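Local coordinates for extracellular solute-binding protein, family 5 (Chelativorans sp., PDB 6WM6) that binds EDTA and related aminopolycarboxylates in the periplasm, probably to hand them to an ABC transporter for uptake into the cell, at residues A[96-100]-A[241-245]; A[121-125]-A[216-220]; A[132-138]-A[187-193]; A[221-225]-A[247-252]. One frame throughout, in Å; residues are numbered along the deposited sequence.

Followed from the N terminus, the chain shows how nested loop closures can knit together one region of a periplasmic binding protein. Residues 96-100, which run into strand 100-108, open the widest loop, which interaction 1 closes only at 241-245. Inside it lies interaction 2, joining 121-125 to 216-220, and inside that interaction 3, where helix 131-141 meets 187-193. Interaction 4 begins after interaction 2 has closed and crosses interaction 1, since 221-225 precedes 241-245 and 247-252 follows it. Trp123 NE1 to Asp133 OD2 links interactions 2 and 3, Tyr242 OH to Gly219 O links 1 and 2, and Trp241 packs on Pro221 and Pro247 of interaction 4.

Interaction 1: residues A[96-100]-A[241-245]. With EDO (1,2-ethanediol), chain F; EDO (1,2-ethanediol), chain K.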
loop_
_atom_site.group_PDB
_atom_site.type_symbol
_atom_site.label_atom_id
_atom_site.label_comp_id
_atom_site.label_asym_id
_atom_site.label_seq_id
_atom_site.Cartn_x
_atom_site.Cartn_y
_atom_site.Cartn_z
ATOM N N ASN A 96 -5.610 7.754 -17.493
ATOM C CA ASN A 96 -4.540 7.435 -18.431
ATOM C C ASN A 96 -4.979 7.831 -19.829
ATOM O O ASN A 96 -5.735 7.107 -20.488
ATOM C CB ASN A 96 -4.237 5.948 -18.333
ATOM C CG ASN A 96 -3.239 5.481 -19.352
ATOM O OD1 ASN A 96 -2.707 6.272 -20.124
ATOM N ND2 ASN A 96 -2.937 4.213 -19.317
ATOM N N THR A 97 -4.485 8.965 -20.314
ATOM C CA THR A 97 -4.852 9.470 -21.631
ATOM C C THR A 97 -4.094 8.799 -22.761
ATOM O O THR A 97 -4.392 9.068 -23.928
ATOM C CB THR A 97 -4.648 10.990 -21.691
ATOM O OG1 THR A 97 -3.355 11.342 -21.238
ATOM C CG2 THR A 97 -5.675 11.699 -20.826
ATOM N N ASP A 98 -3.101 7.974 -22.452
ATOM C CA ASP A 98 -2.512 7.122 -23.490
ATOM C C ASP A 98 -3.463 5.994 -23.863
ATOM O O ASP A 98 -3.594 5.643 -25.041
ATOM C CB ASP A 98 -1.171 6.566 -23.018
ATOM C CG ASP A 98 -0.093 7.654 -22.879
ATOM O OD1 ASP A 98 -0.156 8.639 -23.636
ATOM O OD2 ASP A 98 0.814 7.450 -22.044
ATOM N N LEU A 99 -4.157 5.437 -22.876
ATOM C CA LEU A 99 -5.106 4.360 -23.078
ATOM C C LEU A 99 -6.497 4.856 -23.432
ATOM O O LEU A 99 -7.159 4.277 -24.310
ATOM C CB LEU A 99 -5.197 3.490 -21.830
ATOM C CG LEU A 99 -6.224 2.387 -21.854
ATOM C CD1 LEU A 99 -5.868 1.320 -22.890
ATOM C CD2 LEU A 99 -6.304 1.752 -20.469
ATOM N N LEU A 100 -6.960 5.908 -22.776
ATOM C CA LEU A 100 -8.351 6.318 -22.833
ATOM C C LEU A 100 -8.523 7.700 -23.431
ATOM O O LEU A 100 -7.792 8.647 -23.095
ATOM C CB LEU A 100 -8.978 6.345 -21.423
ATOM C CG LEU A 100 -9.029 5.019 -20.686
ATOM C CD1 LEU A 100 -9.546 5.230 -19.273
ATOM C CD2 LEU A 100 -9.932 4.049 -21.444
ATOM N N TRP A 241 4.471 0.686 -28.483
ATOM C CA TRP A 241 3.956 1.622 -27.501
ATOM C C TRP A 241 3.261 2.793 -28.191
ATOM O O TRP A 241 3.792 3.389 -29.132
ATOM C CB TRP A 241 5.110 2.126 -26.618
ATOM C CG TRP A 241 4.779 3.254 -25.678
ATOM C CD1 TRP A 241 5.455 4.437 -25.584
ATOM C CD2 TRP A 241 3.733 3.311 -24.688
ATOM N NE1 TRP A 241 4.904 5.215 -24.610
ATOM C CE2 TRP A 241 3.851 4.555 -24.025
ATOM C CE3 TRP A 241 2.708 2.430 -24.281
ATOM C CZ2 TRP A 241 2.981 4.949 -23.009
ATOM C CZ3 TRP A 241 1.842 2.838 -23.280
ATOM C CH2 TRP A 241 1.994 4.080 -22.651
ATOM N N TYR A 242 2.091 3.156 -27.664
ATOM C CA TYR A 242 1.155 4.080 -28.299
ATOM C C TYR A 242 0.990 5.371 -27.508
ATOM O O TYR A 242 0.162 6.219 -27.868
ATOM C CB TYR A 242 -0.214 3.401 -28.449
ATOM C CG TYR A 242 -0.654 2.747 -27.156
ATOM C CD1 TYR A 242 -1.336 3.467 -26.191
ATOM C CD2 TYR A 242 -0.323 1.423 -26.860
ATOM C CE1 TYR A 242 -1.694 2.911 -25.000
ATOM C CE2 TYR A 242 -0.667 0.855 -25.655
ATOM C CZ TYR A 242 -1.355 1.608 -24.708
ATOM O OH TYR A 242 -1.709 1.086 -23.499
ATOM N N GLY A 243 1.763 5.540 -26.448
ATOM C CA GLY A 243 1.609 6.706 -25.603
ATOM C C GLY A 243 2.348 7.921 -26.109
ATOM O O GLY A 243 3.182 7.847 -27.013
ATOM N N GLU A 244 2.048 9.039 -25.455
ATOM C CA GLU A 244 2.571 10.338 -25.892
ATOM C C GLU A 244 4.072 10.455 -25.664
ATOM O O GLU A 244 4.777 11.045 -26.494
ATOM C CB GLU A 244 1.831 11.442 -25.122
ATOM C CG GLU A 244 2.296 12.868 -25.401
ATOM C CD GLU A 244 1.825 13.388 -26.747
ATOM O OE1 GLU A 244 1.201 12.616 -27.506
ATOM O OE2 GLU A 244 2.079 14.576 -27.041
ATOM N N LYS A 245 4.577 9.916 -24.560
ATOM C CA LYS A 245 5.976 10.085 -24.197
ATOM C C LYS A 245 6.704 8.751 -24.164
ATOM O O LYS A 245 6.133 7.728 -23.760
ATOM C CB LYS A 245 6.096 10.748 -22.814
ATOM C CG LYS A 245 5.517 12.170 -22.776
ATOM C CD LYS A 245 5.551 12.751 -21.378
ATOM C CE LYS A 245 5.092 14.206 -21.376
ATOM N NZ LYS A 245 5.229 14.812 -20.025
HETATM C C1 EDO F . 0.285 9.754 -19.329
HETATM O O1 EDO F . 0.489 10.725 -18.293
HETATM C C2 EDO F . -1.087 9.108 -19.198
HETATM O O2 EDO F . -1.967 9.971 -18.485
HETATM C C1 EDO K . -3.541 14.847 -20.598
HETATM O O1 EDO K . -2.755 13.796 -19.984
HETATM C C2 EDO K . -3.181 14.960 -22.079
HETATM O O2 EDO K . -1.818 15.367 -22.231
HETATM O O HOH W 1 -1.310 2.765 -21.219
HETATM O O HOH W 2 2.776 9.329 -22.130
#
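Two surface loops, the turn that leads into strand 100-108 and the connection between strands 232-237 and 251-256, meet where Asp98 reaches over the backbone of Gly243 and Glu244. Its CG lies beside its own backbone N (chi1 -68°), which carries the carboxylate across to the other loop. There Asp98 OD1 accepts from Glu244 N at 2.9 Å, the donor standing well above the carboxylate plane, while the same oxygen rests 3.3 Å from Gly243 CA. Asp98 OD2 approaches Trp241 CZ2 at 3.4 Å, with carboxylate and indole planes nearly perpendicular, and takes a water bond that passes on to Lys245 N. The indole is itself fixed, for Trp241 NE1 gives a straight bond of 2.9 Å to Lys245 O and Gly243 N sits over the centre of one ring face. Beyond it, Asp98 O meets the edge of the Tyr242 ring, 3.3 Å from CE1, and Arg118 NH1 binds both Asp98 O and Tyr242 O. Tyr242 OH bonds to Gly219 O, and a water joins it to Asn96 ND2. An alanine at Asp98 would remove the carboxylate and is likely to leave Glu244 N without its acceptor and the bridging water without one of its ties. One side chain thus serves two backbone amides of the facing loop, directly and through water, a polar closure suited to a partly exposed site.

Interaction 2: residues A[121-125]-A[216-220]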
loop_
_atom_site.group_PDB
_atom_site.type_symbol
_atom_site.label_atom_id
_atom_site.label_comp_id
_atom_site.label_asym_id
_atom_site.label_seq_id
_atom_site.Cartn_x
_atom_site.Cartn_y
_atom_site.Cartn_z
ATOM N N ALA A 121 -4.610 2.539 -29.046
ATOM C CA ALA A 121 -4.152 1.682 -27.956
ATOM C C ALA A 121 -4.166 0.217 -28.414
ATOM O O ALA A 121 -5.217 -0.335 -28.774
ATOM C CB ALA A 121 -5.023 1.859 -26.725
ATOM N N VAL A 122 -2.985 -0.393 -28.403
ATOM C CA VAL A 122 -2.773 -1.750 -28.878
ATOM C C VAL A 122 -1.847 -2.495 -27.929
ATOM O O VAL A 122 -1.019 -1.895 -27.230
ATOM C CB VAL A 122 -2.173 -1.778 -30.309
ATOM C CG1 VAL A 122 -3.103 -1.100 -31.314
ATOM C CG2 VAL A 122 -0.773 -1.145 -30.326
ATOM N N TRP A 123 -1.983 -3.824 -27.922
ATOM C CA TRP A 123 -0.999 -4.698 -27.287
ATOM C C TRP A 123 0.237 -4.786 -28.171
ATOM O O TRP A 123 0.233 -4.382 -29.338
ATOM C CB TRP A 123 -1.617 -6.075 -27.035
ATOM C CG TRP A 123 -2.767 -6.056 -26.088
ATOM C CD1 TRP A 123 -4.102 -6.144 -26.399
ATOM C CD2 TRP A 123 -2.702 -5.925 -24.661
ATOM N NE1 TRP A 123 -4.863 -6.090 -25.258
ATOM C CE2 TRP A 123 -4.032 -5.955 -24.178
ATOM C CE3 TRP A 123 -1.651 -5.796 -23.755
ATOM C CZ2 TRP A 123 -4.334 -5.835 -22.824
ATOM C CZ3 TRP A 123 -1.943 -5.690 -22.406
ATOM C CH2 TRP A 123 -3.268 -5.694 -21.956
ATOM N N SER A 124 1.309 -5.367 -27.622
ATOM C CA SER A 124 2.604 -5.386 -28.298
ATOM C C SER A 124 2.617 -6.239 -29.547
ATOM O O SER A 124 3.573 -6.140 -30.323
ATOM C CB SER A 124 3.682 -5.852 -27.320
ATOM O OG SER A 124 3.296 -7.056 -26.702
ATOM N N ASP A 125 1.617 -7.073 -29.749
ATOM C CA ASP A 125 1.479 -7.856 -30.978
ATOM C C ASP A 125 0.577 -7.167 -32.002
ATOM O O ASP A 125 0.265 -7.768 -33.046
ATOM C CB ASP A 125 0.959 -9.262 -30.652
ATOM C CG ASP A 125 -0.362 -9.256 -29.882
ATOM O OD1 ASP A 125 -0.992 -8.182 -29.712
ATOM O OD2 ASP A 125 -0.788 -10.360 -29.439
ATOM N N ALA A 216 5.385 -12.326 -22.044
ATOM C CA ALA A 216 5.966 -12.009 -23.341
ATOM C C ALA A 216 5.300 -10.804 -23.994
ATOM O O ALA A 216 5.839 -10.250 -24.955
ATOM C CB ALA A 216 5.861 -13.219 -24.274
ATOM N N TRP A 217 4.178 -10.361 -23.451
ATOM C CA TRP A 217 3.339 -9.307 -24.000
ATOM C C TRP A 217 3.518 -8.019 -23.204
ATOM O O TRP A 217 4.083 -7.996 -22.112
ATOM C CB TRP A 217 1.864 -9.766 -23.903
ATOM C CG TRP A 217 1.531 -10.274 -22.522
ATOM C CD1 TRP A 217 1.543 -11.582 -22.117
ATOM C CD2 TRP A 217 1.207 -9.501 -21.365
ATOM N NE1 TRP A 217 1.240 -11.663 -20.785
ATOM C CE2 TRP A 217 1.018 -10.406 -20.293
ATOM C CE3 TRP A 217 1.028 -8.135 -21.129
ATOM C CZ2 TRP A 217 0.680 -9.974 -19.003
ATOM C CZ3 TRP A 217 0.690 -7.713 -19.831
ATOM C CH2 TRP A 217 0.520 -8.637 -18.803
ATOM N N SER A 218 3.000 -6.932 -23.774
ATOM C CA SER A 218 2.973 -5.663 -23.075
ATOM C C SER A 218 1.897 -4.767 -23.655
ATOM O O SER A 218 1.609 -4.820 -24.849
ATOM C CB SER A 218 4.326 -4.947 -23.218
ATOM O OG SER A 218 4.236 -3.650 -22.661
ATOM N N GLY A 219 1.312 -3.930 -22.794
ATOM C CA GLY A 219 0.477 -2.825 -23.220
ATOM C C GLY A 219 1.027 -1.491 -22.758
ATOM O O GLY A 219 0.291 -0.493 -22.669
ATOM N N GLY A 220 2.323 -1.477 -22.428
ATOM C CA GLY A 220 2.981 -0.306 -21.878
ATOM C C GLY A 220 4.237 0.050 -22.637
ATOM O O GLY A 220 4.518 -0.492 -23.714
#
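Ser124 OG accepts from Ser218 N at 2.9 Å, and the exchange is returned when Ser124 N donates a weak, bent bond of 2.8 Å to Ser218 O. The hydroxyl is placed between its own backbone N and carbonyl carbon (chi1 51°), which sets it within reach of the Ser218 amide. Ser218 O is also approached by Trp123 CA, 3.6 Å away in a CA-H...O contact, and lies at the edge of the Trp123 ring. Beside this polar pairing, the Trp123 indole packs closely on the Gly219 backbone, with CE3 3.6 Å from Gly219 N, while its NE1 bonds to Asp133 of helix 131-141. The six-membered rings of Trp123 and Trp217 stand almost perpendicular, Trp123 CZ3 lying 4.1 Å from Trp217 CE3. Ser218 OG turns the other way, receiving Gly220 N in an ST turn and bonding to Tyr222 O. In this partly buried junction of loops, the two serines therefore satisfy backbone N-H and C=O groups that would otherwise have to find partners among the indoles around them.

Interaction 3: residues A[132-138]-A[187-193]; sequences DDFIYFW and FMFLYPA
With CG anti to the backbone N (chi1 -172°), Phe137 swings its ring beneath the carbonyl of Phe189, whereas Phe134 and Phe187 hold their CG atoms beside the backbone N and bring their rings together. Phe189 O stands 3.2 Å above the centre of the Phe137 ring; buried, it faces the ring without a hydrogen-bonding partner. Phe134 CD2 sits over the face of Phe187, 3.6 Å from its CD1, the two planes inclined at 44°. Leu190 packs on Phe134, its CD2 over one ring face and its CD1 3.8 Å from Phe134 CE1. At the other end the contact turns polar: Asp133 OD1 takes Ala193 N at 2.8 Å, nearly along the C-O axis, just after Pro192, the N-cap of the next helix. Ala193 CB fits against Tyr136 CB at 3.7 Å. A water links Asp133 O with Tyr191 N. Helix 131-141 is thereby seated on the segment that leads into helix 193-196, with helix 202-212 packing against Tyr136 and Tyr191, and strand 160-165 against Phe187 and Trp138.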
loop_
_atom_site.group_PDB
_atom_site.type_symbol
_atom_site.label_atom_id
_atom_site.label_comp_id
_atom_site.label_asym_id
_atom_site.label_seq_id
_atom_site.Cartn_x
_atom_site.Cartn_y
_atom_site.Cartn_z
ATOM N N ASP A 132 -12.826 -6.418 -24.767
ATOM C CA ASP A 132 -12.510 -7.799 -24.407
ATOM C C ASP A 132 -11.604 -7.830 -23.178
ATOM O O ASP A 132 -11.716 -8.699 -22.305
ATOM C CB ASP A 132 -11.770 -8.516 -25.535
ATOM C CG ASP A 132 -12.643 -8.874 -26.708
ATOM O OD1 ASP A 132 -13.886 -8.775 -26.631
ATOM O OD2 ASP A 132 -12.053 -9.297 -27.736
ATOM N N ASP A 133 -10.676 -6.880 -23.103
ATOM C CA ASP A 133 -9.742 -6.838 -21.993
ATOM C C ASP A 133 -10.415 -6.354 -20.710
ATOM O O ASP A 133 -10.133 -6.880 -19.626
ATOM C CB ASP A 133 -8.548 -5.961 -22.382
ATOM C CG ASP A 133 -7.871 -6.463 -23.651
ATOM O OD1 ASP A 133 -7.562 -7.677 -23.701
ATOM O OD2 ASP A 133 -7.694 -5.672 -24.603
ATOM N N PHE A 134 -11.309 -5.363 -20.807
ATOM C CA PHE A 134 -12.082 -4.955 -19.637
ATOM C C PHE A 134 -12.942 -6.117 -19.145
ATOM O O PHE A 134 -13.000 -6.381 -17.944
ATOM C CB PHE A 134 -12.970 -3.740 -19.967
ATOM C CG PHE A 134 -12.243 -2.416 -19.963
ATOM C CD1 PHE A 134 -11.323 -2.104 -20.950
ATOM C CD2 PHE A 134 -12.510 -1.477 -18.982
ATOM C CE1 PHE A 134 -10.663 -0.876 -20.939
ATOM C CE2 PHE A 134 -11.857 -0.247 -18.963
ATOM C CZ PHE A 134 -10.936 0.042 -19.949
ATOM N N ILE A 135 -13.617 -6.818 -20.060
ATOM C CA ILE A 135 -14.524 -7.894 -19.674
ATOM C C ILE A 135 -13.765 -9.041 -19.026
ATOM O O ILE A 135 -14.201 -9.579 -17.995
ATOM C CB ILE A 135 -15.356 -8.337 -20.896
ATOM C CG1 ILE A 135 -16.360 -7.234 -21.226
ATOM C CG2 ILE A 135 -16.077 -9.640 -20.617
ATOM C CD1 ILE A 135 -17.009 -7.370 -22.587
ATOM N N TYR A 136 -12.618 -9.432 -19.595
ATOM C CA TYR A 136 -11.826 -10.491 -18.976
ATOM C C TYR A 136 -11.446 -10.115 -17.549
ATOM O O TYR A 136 -11.641 -10.899 -16.609
ATOM C CB TYR A 136 -10.577 -10.801 -19.807
ATOM C CG TYR A 136 -9.655 -11.807 -19.162
ATOM C CD1 TYR A 136 -9.851 -13.167 -19.352
ATOM C CD2 TYR A 136 -8.606 -11.411 -18.355
ATOM C CE1 TYR A 136 -9.001 -14.107 -18.758
ATOM C CE2 TYR A 136 -7.765 -12.329 -17.750
ATOM C CZ TYR A 136 -7.968 -13.674 -17.954
ATOM O OH TYR A 136 -7.123 -14.567 -17.339
ATOM N N PHE A 137 -10.909 -8.915 -17.354
ATOM C CA PHE A 137 -10.469 -8.561 -16.013
ATOM C C PHE A 137 -11.630 -8.537 -15.031
ATOM O O PHE A 137 -11.530 -9.069 -13.915
ATOM C CB PHE A 137 -9.750 -7.219 -16.017
ATOM C CG PHE A 137 -9.101 -6.890 -14.702
ATOM C CD1 PHE A 137 -8.152 -7.741 -14.163
ATOM C CD2 PHE A 137 -9.463 -5.768 -13.985
ATOM C CE1 PHE A 137 -7.546 -7.472 -12.961
ATOM C CE2 PHE A 137 -8.853 -5.475 -12.766
ATOM C CZ PHE A 137 -7.893 -6.329 -12.255
ATOM N N TRP A 138 -12.740 -7.899 -15.422
ATOM C CA TRP A 138 -13.933 -7.889 -14.576
ATOM C C TRP A 138 -14.378 -9.296 -14.194
ATOM O O TRP A 138 -14.678 -9.559 -13.021
ATOM C CB TRP A 138 -15.049 -7.154 -15.320
ATOM C CG TRP A 138 -16.442 -7.271 -14.737
ATOM C CD1 TRP A 138 -16.880 -6.785 -13.551
ATOM C CD2 TRP A 138 -17.566 -7.882 -15.370
ATOM N NE1 TRP A 138 -18.225 -7.080 -13.388
ATOM C CE2 TRP A 138 -18.662 -7.735 -14.502
ATOM C CE3 TRP A 138 -17.756 -8.527 -16.602
ATOM C CZ2 TRP A 138 -19.928 -8.225 -14.804
ATOM C CZ3 TRP A 138 -19.005 -9.014 -16.903
ATOM C CH2 TRP A 138 -20.086 -8.857 -16.008
ATOM N N PHE A 187 -10.289 -1.473 -12.983
ATOM C CA PHE A 187 -9.536 -1.631 -14.223
ATOM C C PHE A 187 -8.178 -0.933 -14.153
ATOM O O PHE A 187 -7.693 -0.384 -15.146
ATOM C CB PHE A 187 -10.356 -1.167 -15.433
ATOM C CG PHE A 187 -11.715 -1.778 -15.486
ATOM C CD1 PHE A 187 -11.881 -3.099 -15.855
ATOM C CD2 PHE A 187 -12.812 -1.049 -15.146
ATOM C CE1 PHE A 187 -13.138 -3.679 -15.898
ATOM C CE2 PHE A 187 -14.081 -1.617 -15.186
ATOM C CZ PHE A 187 -14.226 -2.938 -15.547
ATOM N N MET A 188 -7.529 -0.974 -12.986
ATOM C CA MET A 188 -6.216 -0.367 -12.844
ATOM C C MET A 188 -5.124 -1.249 -13.425
ATOM O O MET A 188 -3.988 -0.780 -13.600
ATOM C CB MET A 188 -5.917 -0.012 -11.390
ATOM C CG MET A 188 -4.693 0.894 -11.242
ATOM S SD MET A 188 -4.458 1.611 -9.608
ATOM C CE MET A 188 -5.808 2.764 -9.552
ATOM N N PHE A 189 -5.420 -2.519 -13.686
ATOM C CA PHE A 189 -4.455 -3.452 -14.243
ATOM C C PHE A 189 -5.191 -4.295 -15.267
ATOM O O PHE A 189 -6.063 -5.092 -14.898
ATOM C CB PHE A 189 -3.850 -4.338 -13.158
ATOM C CG PHE A 189 -3.231 -3.558 -12.029
ATOM C CD1 PHE A 189 -1.965 -3.042 -12.139
ATOM C CD2 PHE A 189 -3.958 -3.348 -10.875
ATOM C CE1 PHE A 189 -1.420 -2.292 -11.086
ATOM C CE2 PHE A 189 -3.409 -2.605 -9.819
ATOM C CZ PHE A 189 -2.147 -2.092 -9.946
ATOM N N LEU A 190 -4.879 -4.118 -16.544
ATOM C CA LEU A 190 -5.510 -4.861 -17.624
ATOM C C LEU A 190 -4.527 -5.856 -18.230
ATOM O O LEU A 190 -3.340 -5.560 -18.375
ATOM C CB LEU A 190 -6.013 -3.905 -18.716
ATOM C CG LEU A 190 -7.156 -2.992 -18.295
ATOM C CD1 LEU A 190 -7.421 -1.947 -19.356
ATOM C CD2 LEU A 190 -8.407 -3.820 -18.044
ATOM N N TYR A 191 -5.042 -7.030 -18.602
ATOM C CA TYR A 191 -4.278 -8.145 -19.139
ATOM C C TYR A 191 -4.815 -8.520 -20.513
ATOM O O TYR A 191 -5.995 -8.302 -20.820
ATOM C CB TYR A 191 -4.316 -9.330 -18.159
ATOM C CG TYR A 191 -3.666 -8.936 -16.851
ATOM C CD1 TYR A 191 -2.290 -9.058 -16.679
ATOM C CD2 TYR A 191 -4.396 -8.366 -15.815
ATOM C CE1 TYR A 191 -1.668 -8.661 -15.519
ATOM C CE2 TYR A 191 -3.774 -7.961 -14.632
ATOM C CZ TYR A 191 -2.410 -8.116 -14.499
ATOM O OH TYR A 191 -1.762 -7.686 -13.336
ATOM N N PRO A 192 -3.972 -9.097 -21.384
ATOM C CA PRO A 192 -4.415 -9.356 -22.765
ATOM C C PRO A 192 -5.346 -10.561 -22.880
ATOM O O PRO A 192 -4.905 -11.729 -22.885
ATOM C CB PRO A 192 -3.096 -9.569 -23.516
ATOM C CG PRO A 192 -2.164 -10.104 -22.456
ATOM C CD PRO A 192 -2.527 -9.327 -21.212
ATOM N N ALA A 193 -6.638 -10.273 -23.035
ATOM C CA ALA A 193 -7.648 -11.327 -23.080
ATOM C C ALA A 193 -7.419 -12.276 -24.240
ATOM O O ALA A 193 -7.638 -13.481 -24.107
ATOM C CB ALA A 193 -9.042 -10.708 -23.180
HETATM O O HOH W 3 -7.739 -8.044 -18.755
#

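Interaction 4: residues A[221-225]-A[247-252]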
loop_
_atom_site.group_PDB
_atom_site.type_symbol
_atom_site.label_atom_id
_atom_site.label_comp_id
_atom_site.label_asym_id
_atom_site.label_seq_id
_atom_site.Cartn_x
_atom_site.Cartn_y
_atom_site.Cartn_z
ATOM N N PRO A 221 5.053 0.936 -22.066
ATOM C CA PRO A 221 6.231 1.437 -22.795
ATOM C C PRO A 221 7.351 0.425 -22.922
ATOM O O PRO A 221 8.163 0.558 -23.844
ATOM C CB PRO A 221 6.660 2.671 -21.968
ATOM C CG PRO A 221 6.092 2.404 -20.595
ATOM C CD PRO A 221 4.765 1.738 -20.859
ATOM N N TYR A 222 7.406 -0.566 -22.032
ATOM C CA TYR A 222 8.475 -1.556 -22.006
ATOM C C TYR A 222 7.888 -2.966 -22.070
ATOM O O TYR A 222 6.686 -3.160 -21.863
ATOM C CB TYR A 222 9.353 -1.368 -20.744
ATOM C CG TYR A 222 10.212 -0.109 -20.810
ATOM C CD1 TYR A 222 11.409 -0.102 -21.484
ATOM C CD2 TYR A 222 9.801 1.059 -20.197
ATOM C CE1 TYR A 222 12.176 1.028 -21.574
ATOM C CE2 TYR A 222 10.571 2.207 -20.260
ATOM C CZ TYR A 222 11.754 2.182 -20.959
ATOM O OH TYR A 222 12.543 3.317 -21.076
ATOM N N MET A 223 8.742 -3.935 -22.371
ATOM C CA MET A 223 8.350 -5.338 -22.380
ATOM C C MET A 223 9.532 -6.169 -21.923
ATOM O O MET A 223 10.672 -5.754 -22.077
ATOM C CB MET A 223 7.868 -5.749 -23.777
ATOM C CG MET A 223 8.946 -5.756 -24.854
ATOM S SD MET A 223 8.236 -5.854 -26.517
ATOM C CE MET A 223 7.187 -7.291 -26.413
ATOM N N VAL A 224 9.258 -7.351 -21.383
ATOM C CA VAL A 224 10.326 -8.191 -20.846
ATOM C C VAL A 224 11.110 -8.840 -21.978
ATOM O O VAL A 224 10.536 -9.511 -22.858
ATOM C CB VAL A 224 9.752 -9.239 -19.882
ATOM C CG1 VAL A 224 10.887 -10.146 -19.347
ATOM C CG2 VAL A 224 9.042 -8.582 -18.738
ATOM N N GLU A 225 12.421 -8.640 -21.968
ATOM C CA GLU A 225 13.359 -9.345 -22.833
ATOM C C GLU A 225 13.835 -10.653 -22.210
ATOM O O GLU A 225 13.937 -11.661 -22.922
ATOM C CB GLU A 225 14.560 -8.447 -23.147
ATOM C CG GLU A 225 15.595 -9.084 -24.072
ATOM C CD GLU A 225 16.789 -8.180 -24.325
ATOM O OE1 GLU A 225 17.580 -7.943 -23.387
ATOM O OE2 GLU A 225 16.933 -7.685 -25.469
ATOM N N PRO A 247 9.198 5.332 -24.898
ATOM C CA PRO A 247 10.217 5.198 -23.850
ATOM C C PRO A 247 11.548 5.809 -24.288
ATOM O O PRO A 247 11.809 5.958 -25.488
ATOM C CB PRO A 247 10.370 3.678 -23.727
ATOM C CG PRO A 247 10.084 3.171 -25.081
ATOM C CD PRO A 247 8.999 4.067 -25.627
ATOM N N TYR A 248 12.382 6.167 -23.333
ATOM C CA TYR A 248 13.677 6.776 -23.630
ATOM C C TYR A 248 14.869 5.848 -23.473
ATOM O O TYR A 248 15.937 6.159 -24.014
ATOM C CB TYR A 248 13.909 7.994 -22.721
ATOM C CG TYR A 248 12.965 9.133 -22.981
ATOM C CD1 TYR A 248 11.727 9.205 -22.368
ATOM C CD2 TYR A 248 13.316 10.164 -23.840
ATOM C CE1 TYR A 248 10.869 10.257 -22.605
ATOM C CE2 TYR A 248 12.458 11.223 -24.081
ATOM C CZ TYR A 248 11.237 11.257 -23.451
ATOM O OH TYR A 248 10.360 12.307 -23.675
ATOM N N LEU A 249 14.740 4.736 -22.766
ATOM C CA LEU A 249 15.878 3.869 -22.468
ATOM C C LEU A 249 15.938 2.685 -23.421
ATOM O O LEU A 249 14.918 2.176 -23.891
ATOM C CB LEU A 249 15.782 3.331 -21.043
ATOM C CG LEU A 249 15.790 4.389 -19.939
ATOM C CD1 LEU A 249 15.320 3.783 -18.638
ATOM C CD2 LEU A 249 17.172 4.987 -19.793
ATOM N N ASP A 250 17.160 2.239 -23.691
ATOM C CA ASP A 250 17.344 0.997 -24.433
ATOM C C ASP A 250 17.025 -0.213 -23.572
ATOM O O ASP A 250 16.511 -1.207 -24.083
ATOM C CB ASP A 250 18.787 0.892 -24.933
ATOM C CG ASP A 250 19.116 1.928 -25.986
ATOM O OD1 ASP A 250 18.289 2.135 -26.890
ATOM O OD2 ASP A 250 20.200 2.536 -25.887
ATOM N N LYS A 251 17.328 -0.154 -22.275
ATOM C CA LYS A 251 16.957 -1.206 -21.351
ATOM C C LYS A 251 16.601 -0.604 -20.003
ATOM O O LYS A 251 17.224 0.363 -19.543
ATOM C CB LYS A 251 18.065 -2.255 -21.158
ATOM C CG LYS A 251 18.495 -2.917 -22.456
ATOM C CD LYS A 251 19.135 -4.276 -22.216
ATOM C CE LYS A 251 19.649 -4.864 -23.527
ATOM N NZ LYS A 251 20.124 -6.267 -23.366
ATOM N N LEU A 252 15.579 -1.188 -19.376
ATOM C CA LEU A 252 15.180 -0.912 -18.001
ATOM C C LEU A 252 15.278 -2.239 -17.264
ATOM O O LEU A 252 14.665 -3.237 -17.687
ATOM C CB LEU A 252 13.744 -0.391 -17.963
ATOM C CG LEU A 252 13.140 -0.247 -16.569
ATOM C CD1 LEU A 252 13.938 0.727 -15.717
ATOM C CD2 LEU A 252 11.680 0.208 -16.705
HETATM O O HOH W 4 11.551 5.700 -20.512
HETATM O O HOH W 5 18.918 -6.458 -26.496
#
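The Tyr222 ring is sandwiched, with Leu252 on one face and Pro247 CB on the opposite one, while Leu249 O and a water lie at its edge. Within a four-stranded mixed sheet, this joins outer strand 222-228 to strand 251-256 and the loop leading into it, across the intervening strand 232-237. Leu252 CB makes a CH-pi contact 4.3 Å from the ring centroid, and Pro247 CB presses to 3.4 Å from Tyr222 CZ. The two side chains of Tyr222 and Pro247 run past each other in opposite directions, and a cis peptide bond precedes the proline. At the far end of the ring, Tyr222 OH accepts from Leu249 N at 3.1 Å and meets a water that also takes Tyr248 N. A leucine in place of Tyr222 would probably leave Leu249 N without its acceptor and Pro247 without a flat surface to lie on. Further along, the extended Glu225 and Lys251 chains converge in a salt bridge, Lys251 NZ reaching Glu225 OE1 at 3.0 Å on its syn lone pair.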